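PDB 2UZ2: xenavidin from Xenopus tropicalis, which binds biotin inside a beta-barrel of the avidin family, four copies of which assemble into a tetramer. Local coordinates for residues N14-N19 against T37-T42; G29-T34 against G53-T58. All coordinates share one frame; numbering follows the deposited sequence.

Contact 1: N14-N19 against T37-T42. With BTN (biotin), chain D.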
loop_
_atom_site.group_PDB
_atom_site.type_symbol
_atom_site.label_atom_id
_atom_site.label_comp_id
_atom_site.label_asym_id
_atom_site.label_seq_id
_atom_site.Cartn_x
_atom_site.Cartn_y
_atom_site.Cartn_z
ATOM N N ASN B 14 15.112 -0.212 -13.160
ATOM C CA ASN B 14 15.089 -0.420 -11.704
ATOM C C ASN B 14 16.017 -1.542 -11.272
ATOM O O ASN B 14 16.708 -2.136 -12.093
ATOM C CB ASN B 14 13.666 -0.592 -11.184
ATOM C CG ASN B 14 12.996 -1.872 -11.683
ATOM O OD1 ASN B 14 13.671 -2.823 -12.068
ATOM N ND2 ASN B 14 11.648 -1.887 -11.659
ATOM N N LYS B 15 16.033 -1.854 -9.974
ATOM C CA LYS B 15 16.992 -2.812 -9.456
ATOM C C LYS B 15 16.720 -4.232 -9.961
ATOM O O LYS B 15 17.633 -5.068 -9.984
ATOM C CB LYS B 15 17.066 -2.716 -7.915
ATOM C CG LYS B 15 17.261 -1.232 -7.435
ATOM C CD LYS B 15 17.326 -1.042 -5.902
ATOM C CE LYS B 15 18.750 -0.922 -5.406
ATOM N NZ LYS B 15 18.829 -0.675 -3.930
ATOM N N LEU B 16 15.475 -4.497 -10.366
ATOM C CA LEU B 16 15.085 -5.791 -10.951
ATOM C C LEU B 16 15.547 -5.929 -12.407
ATOM O O LEU B 16 15.551 -7.042 -12.952
ATOM C CB LEU B 16 13.574 -5.998 -10.861
ATOM C CG LEU B 16 12.872 -6.016 -9.495
ATOM C CD1 LEU B 16 11.370 -5.600 -9.626
ATOM C CD2 LEU B 16 13.044 -7.361 -8.881
ATOM N N GLY B 17 15.969 -4.825 -13.021
ATOM C CA GLY B 17 16.431 -4.809 -14.428
ATOM C C GLY B 17 15.357 -4.421 -15.429
ATOM O O GLY B 17 15.626 -4.344 -16.652
ATOM N N SER B 18 14.163 -4.117 -14.925
ATOM C CA SER B 18 13.070 -3.658 -15.786
ATOM C C SER B 18 13.427 -2.315 -16.405
ATOM O O SER B 18 14.166 -1.541 -15.808
ATOM C CB SER B 18 11.755 -3.528 -15.015
ATOM O OG SER B 18 11.436 -4.790 -14.450
ATOM N N ASN B 19 12.907 -2.091 -17.601
ATOM C CA ASN B 19 13.251 -0.931 -18.397
ATOM C C ASN B 19 12.018 -0.058 -18.628
ATOM O O ASN B 19 11.025 -0.524 -19.206
ATOM C CB ASN B 19 13.819 -1.467 -19.711
ATOM C CG ASN B 19 14.196 -0.393 -20.679
ATOM O OD1 ASN B 19 14.802 0.617 -20.301
ATOM N ND2 ASN B 19 13.886 -0.617 -21.964
ATOM N N THR B 37 9.081 -5.342 -18.420
ATOM C CA THR B 37 9.383 -5.898 -17.087
ATOM C C THR B 37 10.316 -7.122 -17.111
ATOM O O THR B 37 10.200 -8.002 -17.962
ATOM C CB THR B 37 8.103 -6.234 -16.298
ATOM O OG1 THR B 37 8.492 -6.637 -14.984
ATOM C CG2 THR B 37 7.340 -7.367 -16.972
ATOM N N SER B 38 11.236 -7.193 -16.153
ATOM C CA SER B 38 12.144 -8.329 -16.062
ATOM C C SER B 38 11.521 -9.427 -15.209
ATOM O O SER B 38 12.054 -10.555 -15.134
ATOM C CB SER B 38 13.487 -7.898 -15.483
ATOM O OG SER B 38 14.257 -7.237 -16.462
ATOM N N VAL B 39 10.389 -9.101 -14.591
ATOM C CA VAL B 39 9.631 -10.012 -13.720
ATOM C C VAL B 39 8.120 -10.029 -13.987
ATOM O O VAL B 39 7.546 -9.051 -14.398
ATOM C CB VAL B 39 9.887 -9.755 -12.205
ATOM C CG1 VAL B 39 11.354 -9.989 -11.871
ATOM C CG2 VAL B 39 9.411 -8.381 -11.789
ATOM N N SER B 40 7.480 -11.175 -13.768
ATOM C CA SER B 40 6.036 -11.214 -13.945
ATOM C C SER B 40 5.419 -12.244 -13.017
ATOM O O SER B 40 6.123 -13.022 -12.402
ATOM C CB SER B 40 5.691 -11.534 -15.404
ATOM O OG SER B 40 6.215 -12.798 -15.760
ATOM N N LEU B 41 4.100 -12.180 -12.875
ATOM C CA LEU B 41 3.342 -13.211 -12.156
ATOM C C LEU B 41 3.103 -14.394 -13.098
ATOM O O LEU B 41 3.232 -15.569 -12.710
ATOM C CB LEU B 41 1.994 -12.648 -11.691
ATOM C CG LEU B 41 1.946 -11.466 -10.745
ATOM C CD1 LEU B 41 0.552 -10.895 -10.672
ATOM C CD2 LEU B 41 2.394 -11.926 -9.372
ATOM N N THR B 42 2.756 -14.065 -14.347
ATOM C CA THR B 42 2.421 -15.045 -15.381
ATOM C C THR B 42 3.629 -15.837 -15.900
ATOM O O THR B 42 4.776 -15.419 -15.716
ATOM C CB THR B 42 1.703 -14.362 -16.584
ATOM O OG1 THR B 42 1.162 -15.367 -17.439
ATOM C CG2 THR B 42 2.659 -13.475 -17.419
HETATM C C11 BTN D . 1.703 -9.973 -14.838
HETATM O O11 BTN D . 0.491 -10.250 -14.683
HETATM O O12 BTN D . 2.539 -10.893 -14.660
HETATM C C10 BTN D . 2.155 -8.579 -15.233
HETATM C C9 BTN D . 3.628 -8.333 -14.924
HETATM C C8 BTN D . 3.804 -7.712 -13.527
HETATM C C7 BTN D . 5.122 -6.974 -13.366
HETATM C C2 BTN D . 5.273 -6.330 -11.981
HETATM S S1 BTN D . 4.262 -5.010 -11.817
HETATM C C6 BTN D . 5.301 -4.286 -10.497
HETATM C C5 BTN D . 6.722 -4.817 -10.557
HETATM N N1 BTN D . 7.722 -3.887 -11.090
HETATM C C3 BTN D . 8.289 -4.394 -12.195
HETATM O O3 BTN D . 9.484 -3.959 -12.798
HETATM N N2 BTN D . 7.580 -5.428 -12.639
HETATM C C4 BTN D . 6.708 -5.939 -11.591
HETATM O O HOH W 1 17.099 -8.199 -15.693
#
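Ser-18, just past the type I turn Asn-14 to Gly-17, and Ser-38 of the loop 37-42 meet at the mouth of the avidin barrel, where the links between strands close round biotin. Ser-38 N donates an almost straight bond to Ser-18 OG (3.0 Å, 170°), while the same hydroxyl gives its own hydrogen bond to biotin O3 at 2.7 Å. Used as donor and acceptor at once, Ser-18 OG is fixed in rotation; the loop backbone is thus a second-shell partner that aims it at the ureido oxygen. Beside it, Ser-38 CB rests 3.4 Å from Leu-16 O, in the turn. Leu-16 adds the apolar part: its CD1 branch reaches CG2 of Val-39 (4.0 Å), the two side chains crossing at about a right angle. That valine methyl stands between backbone N and carbonyl carbon, which turns it to the ligand, and Trp-109 of a neighbouring subunit packs on the same residue.

Asn-14 steadies the turn and binds biotin with the two arms of one amide. OD1 accepts Ser-18 N from above its carbonyl plane, leaving ND2 to donate to biotin O3 (159°). Tyr-35 OH bonds the ligand too. A chi1 of -174° swings Thr-37 OG1 away from its own N, to where it accepts biotin N2 at 2.8 Å and donates its own hydrogen to Val-39 O, on a lone pair in the carbonyl plane. At the other end of biotin, the carboxylate oxygen O12 takes two backbone N-H groups, Leu-41 N at 2.7 Å and Thr-42 N at 3.2 Å.

Contact 2: G29-T34 against G53-T58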
loop_
_atom_site.group_PDB
_atom_site.type_symbol
_atom_site.label_atom_id
_atom_site.label_comp_id
_atom_site.label_asym_id
_atom_site.label_seq_id
_atom_site.Cartn_x
_atom_site.Cartn_y
_atom_site.Cartn_z
ATOM N N GLY B 29 1.816 18.144 -19.133
ATOM C CA GLY B 29 2.443 17.096 -18.248
ATOM C C GLY B 29 2.197 15.661 -18.689
ATOM O O GLY B 29 2.776 14.691 -18.127
ATOM N N GLU B 30 1.359 15.474 -19.708
ATOM C CA GLU B 30 1.015 14.095 -20.119
ATOM C C GLU B 30 2.200 13.446 -20.785
ATOM O O GLU B 30 2.900 14.077 -21.579
ATOM C CB GLU B 30 -0.178 14.130 -21.080
ATOM C CG GLU B 30 -0.809 12.731 -21.391
ATOM C CD GLU B 30 -2.142 12.878 -22.155
ATOM O OE1 GLU B 30 -2.599 14.036 -22.352
ATOM O OE2 GLU B 30 -2.738 11.838 -22.523
ATOM N N PHE B 31 2.417 12.167 -20.506
ATOM C CA PHE B 31 3.470 11.467 -21.180
ATOM C C PHE B 31 3.040 10.075 -21.593
ATOM O O PHE B 31 2.066 9.512 -21.048
ATOM C CB PHE B 31 4.796 11.461 -20.359
ATOM C CG PHE B 31 4.743 10.760 -19.016
ATOM C CD1 PHE B 31 4.879 9.364 -18.938
ATOM C CD2 PHE B 31 4.619 11.490 -17.829
ATOM C CE1 PHE B 31 4.878 8.701 -17.692
ATOM C CE2 PHE B 31 4.600 10.833 -16.558
ATOM C CZ PHE B 31 4.736 9.417 -16.512
ATOM N N THR B 32 3.790 9.533 -22.543
ATOM C CA THR B 32 3.554 8.177 -23.027
ATOM C C THR B 32 4.889 7.460 -23.157
ATOM O O THR B 32 5.942 8.091 -23.216
ATOM C CB THR B 32 2.832 8.153 -24.390
ATOM O OG1 THR B 32 3.719 8.608 -25.410
ATOM C CG2 THR B 32 1.620 9.063 -24.392
ATOM N N GLY B 33 4.838 6.138 -23.180
ATOM C CA GLY B 33 6.048 5.362 -23.327
ATOM C C GLY B 33 5.766 3.884 -23.241
ATOM O O GLY B 33 4.667 3.418 -23.569
ATOM N N THR B 34 6.797 3.160 -22.858
ATOM C CA THR B 34 6.666 1.698 -22.733
ATOM C C THR B 34 7.385 1.185 -21.503
ATOM O O THR B 34 8.288 1.824 -20.971
ATOM C CB THR B 34 7.235 0.956 -23.954
ATOM O OG1 THR B 34 8.628 1.286 -24.139
ATOM C CG2 THR B 34 6.460 1.303 -25.217
ATOM N N GLY B 53 0.725 8.509 -18.620
ATOM C CA GLY B 53 0.696 9.114 -17.303
ATOM C C GLY B 53 0.902 10.605 -17.390
ATOM O O GLY B 53 0.729 11.225 -18.461
ATOM N N TYR B 54 1.198 11.173 -16.231
ATOM C CA TYR B 54 1.442 12.631 -16.126
ATOM C C TYR B 54 2.545 12.899 -15.152
ATOM O O TYR B 54 2.658 12.197 -14.134
ATOM C CB TYR B 54 0.249 13.343 -15.540
ATOM C CG TYR B 54 -1.030 13.356 -16.317
ATOM C CD1 TYR B 54 -1.270 14.273 -17.333
ATOM C CD2 TYR B 54 -2.022 12.457 -15.938
ATOM C CE1 TYR B 54 -2.514 14.259 -18.009
ATOM C CE2 TYR B 54 -3.186 12.441 -16.529
ATOM C CZ TYR B 54 -3.453 13.282 -17.543
ATOM O OH TYR B 54 -4.683 13.180 -18.102
ATOM N N GLN B 55 3.310 13.950 -15.454
ATOM C CA GLN B 55 4.214 14.545 -14.479
ATOM C C GLN B 55 3.846 15.983 -14.243
ATOM O O GLN B 55 3.277 16.635 -15.141
ATOM C CB GLN B 55 5.676 14.456 -14.931
ATOM C CG GLN B 55 6.046 15.277 -16.171
ATOM C CD GLN B 55 7.529 15.487 -16.348
ATOM O OE1 GLN B 55 8.108 14.966 -17.298
ATOM N NE2 GLN B 55 8.165 16.262 -15.459
ATOM N N LYS B 56 4.208 16.471 -13.072
ATOM C CA LYS B 56 4.324 17.920 -12.873
ATOM C C LYS B 56 5.559 18.436 -13.589
ATOM O O LYS B 56 6.573 17.743 -13.649
ATOM C CB LYS B 56 4.437 18.276 -11.411
ATOM C CG LYS B 56 3.371 17.682 -10.572
ATOM C CD LYS B 56 2.016 18.229 -10.887
ATOM C CE LYS B 56 0.999 17.349 -10.294
ATOM N NZ LYS B 56 -0.443 17.832 -10.337
ATOM N N LEU B 57 5.478 19.653 -14.119
ATOM C CA LEU B 57 6.629 20.259 -14.809
ATOM C C LEU B 57 7.340 21.253 -13.878
ATOM O O LEU B 57 7.593 22.376 -14.213
ATOM C CB LEU B 57 6.171 20.868 -16.145
ATOM C CG LEU B 57 5.787 19.764 -17.145
ATOM C CD1 LEU B 57 5.035 20.367 -18.327
ATOM C CD2 LEU B 57 7.027 19.040 -17.673
ATOM N N THR B 58 7.682 20.755 -12.693
ATOM C CA THR B 58 8.237 21.540 -11.613
ATOM C C THR B 58 9.624 21.007 -11.299
ATOM O O THR B 58 10.018 19.952 -11.795
ATOM C CB THR B 58 7.382 21.332 -10.293
ATOM O OG1 THR B 58 7.426 19.969 -9.883
ATOM C CG2 THR B 58 5.926 21.790 -10.488
HETATM O O HOH W 2 -5.021 14.621 -20.254
#
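The Phe-31 ring lies flat across Gly-53 on the neighbouring strand of the avidin barrel, the cross-strand pairing known as aromatic rescue of glycine. Strands 30-34 and 53-55 run antiparallel with a marked twist, 128° between their directions, and Phe-31 with Gly-53 forms a hydrogen-bonded pair. With CG wedged between backbone N and carbonyl carbon (chi1 63°), the ring folds back over the partner strand. Gly-53 CA sits over its face, 4.2 Å from the centroid, in a CH-pi contact that a CB on Gly-53 would make tight. CE2 pushes on along the strand to within 3.2 Å of Tyr-54 C, and the ring edge meets Gln-55 N. Phe-63 and Phe-65 of strand 62-68 and Ile-22 and Val-25 of strand 19-25 pack on this ring from inside the barrel. Shortening Phe-31 to an alanine is likely to open a gap among these apolar side chains and leave Gly-53 without its aromatic cover.

The opposite face of the sheet carries Glu-30 and Tyr-54, a non-hydrogen-bonded pair turned toward another subunit, where the tyrosine ring meets His-68 of that copy. Glu-30 CB lies 3.9 Å from Tyr-54 CE1, and the extended glutamate leaves its carboxylate 44° from the ring plane. At the barrel end, Gly-29 O accepts Gln-55 N at 2.8 Å; a CB on Gly-29 would run into Gln-55 O. A water in the plane of the Tyr-54 ring joins the outer pair, 2.6 Å from Tyr-54 OH and 3.3 Å from Glu-30 OE1, to which it donates.

Overall arrangement
Strand 30-36 ties the contacts together: contact 2 lies on its first residues, and the loop of contact 1 follows its last. Their segments alternate along the chain, yet the centres are about 21 Å apart, on opposite sides of the chain's centre. Contact 1 is partly buried and joins two loops at the ligand-bearing end of the barrel; hydroxyls, an amide and backbone N-H groups dominate it, most of them directed at biotin. Contact 2 is buried and joins two paired strands, with a short ladder of backbone hydrogen bonds, an aromatic interior and an outer face applied to another subunit. Glycine backbone and ring packing replace the ligand-directed polar network there.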